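Local coordinates for protein DynE8 (Micromonospora chersina, PDB 4AMM) that forms the acyltransferase domain of an iterative enediyne polyketide synthase of the dynemicin pathway, where it probably transfers acyl building blocks during chain assembly, at residues A223-L228 with V245-T250; L216-D221 with D255-A260; L173-G178 with V236-G241. All coordinates share one frame; numbering follows the deposited sequence.

Contact 1: A223-L228 with V245-T250; sequences AAAREL and VVVAGT
The methyl CB of A225, on the strand-facing side of helix 222-229, meets two valines of strand 244-250 in a small, wholly apolar contact that buries 97 Å² in all. Its nearer partner is V245: A225 CB lies 3.7 Å from V245 CG1. That branch is anti to the valine's backbone N (chi1 177°), which turns CG1 toward the helix, while CG2 points another way and reaches A220 O. V247, two residues on and on the same face of the strand, offers its own CG1 to the methyl more loosely, at 4.4 Å from A225 CB. No hydrogen bond crosses the interface, and a CA-CA separation of 6.7 Å between A225 and V245 shows how near the alanine lets helix and strand backbones come. Topologically the contact joins the helix of the first β-α-β unit of a ferredoxin-like subdomain to the first strand of the second; the crossover from 213-218 to 235-241 passes over strand 244-250. A225 and V247 have further apolar neighbours, the alanine on L218 of strand 213-218 and the valine on V257 of helix 251-264. Further out, D221 N-caps the helix, its OD1 accepting from A224 N. At the far end of the strand, T250 N-caps helix 251-264 through its side chain, and its own N is bonded to E253 OE1.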
loop_
_atom_site.group_PDB
_atom_site.type_symbol
_atom_site.label_atom_id
_atom_site.label_comp_id
_atom_site.label_asym_id
_atom_site.label_seq_id
_atom_site.Cartn_x
_atom_site.Cartn_y
_atom_site.Cartn_z
ATOM N N ALA A 223 -21.586 8.909 -3.639
ATOM C CA ALA A 223 -22.894 9.578 -3.752
ATOM C C ALA A 223 -23.547 9.786 -2.396
ATOM O O ALA A 223 -24.152 10.849 -2.157
ATOM C CB ALA A 223 -23.835 8.717 -4.556
ATOM N N ALA A 224 -23.438 8.803 -1.470
ATOM C CA ALA A 224 -24.054 9.016 -0.209
ATOM C C ALA A 224 -23.312 10.123 0.524
ATOM O O ALA A 224 -23.979 10.931 1.242
ATOM C CB ALA A 224 -24.029 7.707 0.579
ATOM N N ALA A 225 -21.987 10.154 0.439
ATOM C CA ALA A 225 -21.238 11.241 1.077
ATOM C C ALA A 225 -21.608 12.614 0.574
ATOM O O ALA A 225 -21.725 13.575 1.321
ATOM C CB ALA A 225 -19.776 11.036 0.920
ATOM N N ARG A 226 -21.753 12.717 -0.749
ATOM C CA ARG A 226 -22.118 13.992 -1.350
ATOM C C ARG A 226 -23.488 14.392 -0.994
ATOM O O ARG A 226 -23.768 15.582 -0.813
ATOM C CB ARG A 226 -21.934 13.902 -2.897
ATOM C CG ARG A 226 -20.457 13.954 -3.286
ATOM C CD ARG A 226 -20.138 15.319 -4.000
ATOM N NE ARG A 226 -18.712 15.553 -4.157
ATOM C CZ ARG A 226 -17.927 14.970 -5.051
ATOM N NH1 ARG A 226 -18.408 14.037 -5.923
ATOM N NH2 ARG A 226 -16.620 15.308 -5.059
ATOM N N GLU A 227 -24.417 13.439 -0.840
ATOM C CA GLU A 227 -25.765 13.802 -0.317
ATOM C C GLU A 227 -25.719 14.309 1.138
ATOM O O GLU A 227 -26.326 15.345 1.435
ATOM C CB GLU A 227 -26.663 12.567 -0.419
ATOM C CG GLU A 227 -28.133 12.846 0.007
ATOM C CD GLU A 227 -28.921 11.553 0.218
ATOM O OE1 GLU A 227 -29.374 10.991 -0.784
ATOM O OE2 GLU A 227 -29.083 11.097 1.390
ATOM N N LEU A 228 -24.924 13.667 1.994
ATOM C CA LEU A 228 -24.808 14.131 3.377
ATOM C C LEU A 228 -24.139 15.499 3.464
ATOM O O LEU A 228 -24.492 16.336 4.326
ATOM C CB LEU A 228 -23.998 13.140 4.251
ATOM C CG LEU A 228 -24.599 11.759 4.491
ATOM C CD1 LEU A 228 -23.652 10.803 5.247
ATOM C CD2 LEU A 228 -25.880 11.894 5.326
ATOM N N VAL A 245 -15.590 6.920 2.518
ATOM C CA VAL A 245 -15.344 8.270 1.896
ATOM C C VAL A 245 -15.107 9.200 3.077
ATOM O O VAL A 245 -15.867 9.181 4.111
ATOM C CB VAL A 245 -16.503 8.690 1.111
ATOM C CG1 VAL A 245 -16.255 10.141 0.539
ATOM C CG2 VAL A 245 -16.675 7.738 -0.094
ATOM N N VAL A 246 -14.099 10.030 3.001
ATOM C CA VAL A 246 -13.723 10.980 4.075
ATOM C C VAL A 246 -14.146 12.349 3.583
ATOM O O VAL A 246 -13.798 12.729 2.427
ATOM C CB VAL A 246 -12.285 10.923 4.415
ATOM C CG1 VAL A 246 -11.904 11.897 5.562
ATOM C CG2 VAL A 246 -11.844 9.501 4.782
ATOM N N VAL A 247 -14.830 13.128 4.363
ATOM C CA VAL A 247 -15.147 14.542 4.134
ATOM C C VAL A 247 -14.353 15.437 5.044
ATOM O O VAL A 247 -13.772 14.975 6.051
ATOM C CB VAL A 247 -16.650 14.888 4.230
ATOM C CG1 VAL A 247 -17.445 14.041 3.215
ATOM C CG2 VAL A 247 -17.178 14.679 5.670
ATOM N N ALA A 248 -14.207 16.692 4.637
ATOM C CA ALA A 248 -13.334 17.654 5.354
ATOM C C ALA A 248 -13.983 19.011 5.327
ATOM O O ALA A 248 -14.722 19.389 4.432
ATOM C CB ALA A 248 -11.962 17.703 4.745
ATOM N N GLY A 249 -13.666 19.783 6.392
ATOM C CA GLY A 249 -14.137 21.217 6.498
ATOM C C GLY A 249 -13.863 21.717 7.912
ATOM O O GLY A 249 -13.106 21.151 8.593
ATOM N N THR A 250 -14.427 22.914 8.102
ATOM C CA THR A 250 -14.311 23.493 9.423
ATOM C C THR A 250 -15.098 22.626 10.425
ATOM O O THR A 250 -15.977 21.827 10.081
ATOM C CB THR A 250 -14.845 24.926 9.470
ATOM O OG1 THR A 250 -16.240 24.878 9.254
ATOM C CG2 THR A 250 -14.128 25.846 8.475
#

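Contact 2: L216-D221 with D255-A260; sequences LSLRAD and DRVAEA
Helix 251-264 packing on strand 213-218, through V257 and A258 against L216 and L218, is the second helix of the single helical layer that covers one face of the sheet in the ferredoxin-like subdomain. The helix connects strands 244-250 and 268-270, which are parallel to each other and have strand 213-218 between them, so the crossover passes over that central strand. The geometry fits this: the axes of strand 216-218 and helix 255-260 approach to 10.0 Å with an angle of 26° between their N-to-C directions. L216 makes the main contact. Its CG is anti to the backbone N (chi1 -178°), extending the side chain out to the helix, where CD2 sits 3.8 Å from V257 CG1. The two side chains run past each other in opposite directions, so they meet alongside, and CD2 of L216 also touches the following residue, 4.0 Å from A258 N and 4.2 Å from A258 CB. L218, next but one along the strand and facing the same way, brings its CD2 to V257 CG1 at 4.3 Å. One valine methyl, CG1, is thereby shared by both leucines. The interface buries 129 Å² and contains no polar bond. Beyond it, L216 also lies on A268 and P270 of strand 268-270, and L218 on V247 of strand 244-250. Helix 222-229 closes the flank, its L228 resting on both L218 and A260 of helix 251-264.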
loop_
_atom_site.group_PDB
_atom_site.type_symbol
_atom_site.label_atom_id
_atom_site.label_comp_id
_atom_site.label_asym_id
_atom_site.label_seq_id
_atom_site.Cartn_x
_atom_site.Cartn_y
_atom_site.Cartn_z
ATOM N N LEU A 216 -13.740 13.748 8.672
ATOM C CA LEU A 216 -14.804 12.907 9.187
ATOM C C LEU A 216 -14.945 11.700 8.239
ATOM O O LEU A 216 -15.197 11.943 7.025
ATOM C CB LEU A 216 -16.120 13.679 9.295
ATOM C CG LEU A 216 -17.319 12.930 9.876
ATOM C CD1 LEU A 216 -17.052 12.632 11.371
ATOM C CD2 LEU A 216 -18.548 13.816 9.725
ATOM N N SER A 217 -14.733 10.499 8.704
ATOM C CA SER A 217 -14.812 9.321 7.849
ATOM C C SER A 217 -16.184 8.767 7.783
ATOM O O SER A 217 -16.796 8.590 8.876
ATOM C CB SER A 217 -13.809 8.345 8.344
ATOM O OG SER A 217 -13.782 7.229 7.431
ATOM N N LEU A 218 -16.698 8.422 6.620
ATOM C CA LEU A 218 -18.054 7.897 6.519
ATOM C C LEU A 218 -18.020 6.472 5.961
ATOM O O LEU A 218 -17.344 6.193 4.918
ATOM C CB LEU A 218 -18.928 8.731 5.544
ATOM C CG LEU A 218 -18.955 10.240 5.822
ATOM C CD1 LEU A 218 -19.582 11.054 4.712
ATOM C CD2 LEU A 218 -19.675 10.519 7.129
ATOM N N ARG A 219 -18.819 5.574 6.569
ATOM C CA ARG A 219 -19.001 4.216 6.004
ATOM C C ARG A 219 -20.135 4.252 5.013
ATOM O O ARG A 219 -21.270 3.939 5.312
ATOM C CB ARG A 219 -19.333 3.329 7.216
ATOM C CG ARG A 219 -19.496 1.845 6.876
ATOM C CD ARG A 219 -18.207 1.110 6.474
ATOM N NE ARG A 219 -17.040 1.158 7.408
ATOM C CZ ARG A 219 -16.795 0.478 8.540
ATOM N NH1 ARG A 219 -17.660 -0.371 9.121
ATOM N NH2 ARG A 219 -15.627 0.704 9.143
ATOM N N ALA A 220 -19.809 4.714 3.813
ATOM C CA ALA A 220 -20.765 5.025 2.765
ATOM C C ALA A 220 -19.964 5.298 1.481
ATOM O O ALA A 220 -18.731 5.477 1.514
ATOM C CB ALA A 220 -21.561 6.301 3.150
ATOM N N ASP A 221 -20.683 5.295 0.344
ATOM C CA ASP A 221 -20.078 5.573 -0.929
ATOM C C ASP A 221 -20.056 7.038 -1.297
ATOM O O ASP A 221 -20.576 7.889 -0.570
ATOM C CB ASP A 221 -20.688 4.698 -2.035
ATOM C CG ASP A 221 -22.120 5.002 -2.332
ATOM O OD1 ASP A 221 -22.699 6.050 -2.099
ATOM O OD2 ASP A 221 -22.765 4.095 -2.938
ATOM N N ASP A 255 -19.753 19.207 11.817
ATOM C CA ASP A 255 -20.903 18.912 12.706
ATOM C C ASP A 255 -22.224 18.792 11.955
ATOM O O ASP A 255 -23.055 17.927 12.282
ATOM C CB ASP A 255 -21.003 20.059 13.726
ATOM C CG ASP A 255 -19.956 19.979 14.855
ATOM O OD1 ASP A 255 -19.220 18.971 15.036
ATOM O OD2 ASP A 255 -19.907 21.015 15.571
ATOM N N ARG A 256 -22.420 19.548 10.860
ATOM C CA ARG A 256 -23.602 19.424 9.997
ATOM C C ARG A 256 -23.643 18.039 9.360
ATOM O O ARG A 256 -24.717 17.422 9.232
ATOM C CB ARG A 256 -23.722 20.560 8.929
ATOM C CG ARG A 256 -23.753 21.973 9.570
ATOM C CD ARG A 256 -23.569 23.005 8.490
ATOM N NE ARG A 256 -23.452 24.319 9.090
ATOM C CZ ARG A 256 -22.609 25.244 8.737
ATOM N NH1 ARG A 256 -21.773 25.056 7.722
ATOM N NH2 ARG A 256 -22.549 26.389 9.449
ATOM N N VAL A 257 -22.484 17.574 8.878
ATOM C CA VAL A 257 -22.492 16.268 8.239
ATOM C C VAL A 257 -22.744 15.188 9.287
ATOM O O VAL A 257 -23.420 14.239 8.970
ATOM C CB VAL A 257 -21.078 16.038 7.549
ATOM C CG1 VAL A 257 -21.015 14.628 6.907
ATOM C CG2 VAL A 257 -20.799 17.071 6.428
ATOM N N ALA A 258 -22.146 15.321 10.459
ATOM C CA ALA A 258 -22.307 14.266 11.466
ATOM C C ALA A 258 -23.795 14.182 11.847
ATOM O O ALA A 258 -24.296 13.066 12.035
ATOM C CB ALA A 258 -21.481 14.563 12.684
ATOM N N GLU A 259 -24.496 15.316 11.973
ATOM C CA GLU A 259 -25.957 15.322 12.223
ATOM C C GLU A 259 -26.677 14.615 11.140
ATOM O O GLU A 259 -27.547 13.782 11.395
ATOM C CB GLU A 259 -26.532 16.743 12.194
ATOM C CG GLU A 259 -26.256 17.521 13.453
ATOM C CD GLU A 259 -26.721 18.972 13.246
ATOM O OE1 GLU A 259 -27.869 19.148 12.737
ATOM O OE2 GLU A 259 -25.879 19.850 13.484
ATOM N N ALA A 260 -26.382 14.969 9.874
ATOM C CA ALA A 260 -27.024 14.363 8.722
ATOM C C ALA A 260 -26.785 12.870 8.698
ATOM O O ALA A 260 -27.685 12.101 8.388
ATOM C CB ALA A 260 -26.584 15.009 7.355
#

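Contact 3: L173-G178 with V236-G241; sequences LGHSLG and VAVDNG
H175 lies within what is probably the nucleophile elbow (GxSxG: G174, S176, G178), the tight turn after strand 171-174, and reaches from it to N240 and V238 of strand 235-241. S176 has a strained backbone with positive phi, as expected of such an elbow, and is bonded through OG to H278 NE2, consistent with the serine and histidine of acyltransferases. The side chain of H175 extends from the turn toward strand 235-241, with its CG opposite the backbone N across the CA-CB bond, and its NE2 donates to N240 OD1 over 2.9 Å at a nearly straight 164°. The acceptor lies in the ring plane; the donor in turn lies in the carbonyl plane, on a lone pair, although ring and amide planes are 40° apart. V238 CG1 meets the same ring edge, 3.6 Å from H175 NE2. A leucine in place of H175 would probably leave N240 OD1 without its donor and its buried amide free to turn. Around the contact, the ring meets F333 of helix 333-339 and packs on M353, L354 and L357 of helix 353-360, where N240 also touches L357.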
loop_
_atom_site.group_PDB
_atom_site.type_symbol
_atom_site.label_atom_id
_atom_site.label_comp_id
_atom_site.label_asym_id
_atom_site.label_seq_id
_atom_site.Cartn_x
_atom_site.Cartn_y
_atom_site.Cartn_z
ATOM N N LEU A 173 0.309 3.254 -8.083
ATOM C CA LEU A 173 -0.441 4.456 -7.651
ATOM C C LEU A 173 0.031 4.834 -6.271
ATOM O O LEU A 173 0.533 3.991 -5.501
ATOM C CB LEU A 173 -1.948 4.191 -7.626
ATOM C CG LEU A 173 -2.515 3.271 -6.614
ATOM C CD1 LEU A 173 -2.666 3.982 -5.184
ATOM C CD2 LEU A 173 -3.904 2.744 -7.097
ATOM N N GLY A 174 -0.131 6.112 -5.961
ATOM C CA GLY A 174 0.203 6.633 -4.621
ATOM C C GLY A 174 -0.974 7.413 -4.067
ATOM O O GLY A 174 -1.616 8.177 -4.788
ATOM N N HIS A 175 -1.258 7.184 -2.775
ATOM C CA HIS A 175 -2.366 7.885 -2.052
ATOM C C HIS A 175 -1.843 9.178 -1.462
ATOM O O HIS A 175 -1.046 9.175 -0.542
ATOM C CB HIS A 175 -2.824 6.934 -0.940
ATOM C CG HIS A 175 -4.193 7.229 -0.385
ATOM N ND1 HIS A 175 -4.412 8.302 0.485
ATOM C CD2 HIS A 175 -5.374 6.549 -0.486
ATOM C CE1 HIS A 175 -5.686 8.255 0.858
ATOM N NE2 HIS A 175 -6.293 7.224 0.282
ATOM N N SER A 176 -2.348 10.295 -2.015
ATOM C CA SER A 176 -1.969 11.644 -1.480
ATOM C C SER A 176 -0.420 11.735 -1.490
ATOM O O SER A 176 0.191 11.744 -2.612
ATOM C CB SER A 176 -2.608 11.891 -0.126
ATOM O OG SER A 176 -2.285 13.277 0.157
ATOM N N LEU A 177 0.246 11.876 -0.368
ATOM C CA LEU A 177 1.683 11.907 -0.276
ATOM C C LEU A 177 2.361 10.831 -1.133
ATOM O O LEU A 177 3.448 11.053 -1.708
ATOM C CB LEU A 177 2.111 11.728 1.209
ATOM C CG LEU A 177 3.602 11.589 1.477
ATOM C CD1 LEU A 177 4.379 12.874 1.070
ATOM C CD2 LEU A 177 3.787 11.240 2.929
ATOM N N GLY A 178 1.782 9.627 -1.113
ATOM C CA GLY A 178 2.423 8.520 -1.873
ATOM C C GLY A 178 2.544 8.790 -3.357
ATOM O O GLY A 178 3.380 8.091 -3.972
ATOM N N VAL A 236 -15.844 16.402 -0.145
ATOM C CA VAL A 236 -15.130 15.133 -0.187
ATOM C C VAL A 236 -13.650 15.361 -0.226
ATOM O O VAL A 236 -13.137 16.167 -1.060
ATOM C CB VAL A 236 -15.582 14.351 -1.429
ATOM C CG1 VAL A 236 -14.798 13.087 -1.601
ATOM C CG2 VAL A 236 -17.073 13.917 -1.285
ATOM N N ALA A 237 -12.922 14.700 0.676
ATOM C CA ALA A 237 -11.502 14.780 0.775
ATOM C C ALA A 237 -10.845 13.524 0.266
ATOM O O ALA A 237 -9.812 13.619 -0.419
ATOM C CB ALA A 237 -11.149 15.014 2.289
ATOM N N VAL A 238 -11.400 12.331 0.590
ATOM C CA VAL A 238 -10.706 11.106 0.213
ATOM C C VAL A 238 -11.805 10.136 -0.226
ATOM O O VAL A 238 -12.711 9.799 0.534
ATOM C CB VAL A 238 -9.951 10.509 1.408
ATOM C CG1 VAL A 238 -9.237 9.175 0.984
ATOM C CG2 VAL A 238 -8.961 11.505 2.036
ATOM N N ASP A 239 -11.754 9.681 -1.473
ATOM C CA ASP A 239 -12.714 8.654 -2.001
ATOM C C ASP A 239 -12.000 7.344 -2.004
ATOM O O ASP A 239 -11.209 7.020 -2.932
ATOM C CB ASP A 239 -13.168 9.019 -3.407
ATOM C CG ASP A 239 -14.102 8.001 -3.984
ATOM O OD1 ASP A 239 -14.584 7.083 -3.263
ATOM O OD2 ASP A 239 -14.261 8.087 -5.267
ATOM N N ASN A 240 -12.140 6.550 -0.930
ATOM C CA ASN A 240 -11.310 5.310 -0.809
ATOM C C ASN A 240 -11.995 4.092 -1.337
ATOM O O ASN A 240 -11.376 3.044 -1.489
ATOM C CB ASN A 240 -11.011 5.017 0.647
ATOM C CG ASN A 240 -9.833 5.765 1.118
ATOM O OD1 ASN A 240 -8.920 6.109 0.305
ATOM N ND2 ASN A 240 -9.825 6.090 2.419
ATOM N N GLY A 241 -13.283 4.224 -1.634
ATOM C CA GLY A 241 -14.087 3.108 -2.223
ATOM C C GLY A 241 -15.534 3.202 -1.829
ATOM O O GLY A 241 -16.009 4.163 -1.198
#

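How the contacts relate
Contacts 1 and 2 share the ferredoxin-like subdomain, their centres about 6 Å apart, and are stitched together by the antiparallel pairing of strands 213-218 and 244-250: V247 and L216 pair through their backbones, as do V245 and L218. Along the chain, contact 1 is nested within the loop closed by contact 2. Contact 3 lies about 14 Å from contact 1 and about 18 Å from contact 2, centre to centre, and its segments alternate with theirs. Its strand 235-241 is in the same mixed sheet, next to 244-250, but its other segment follows strand 171-174 of the separate parallel sheet. It therefore joins the small subdomain to the probable nucleophile turn of the larger one.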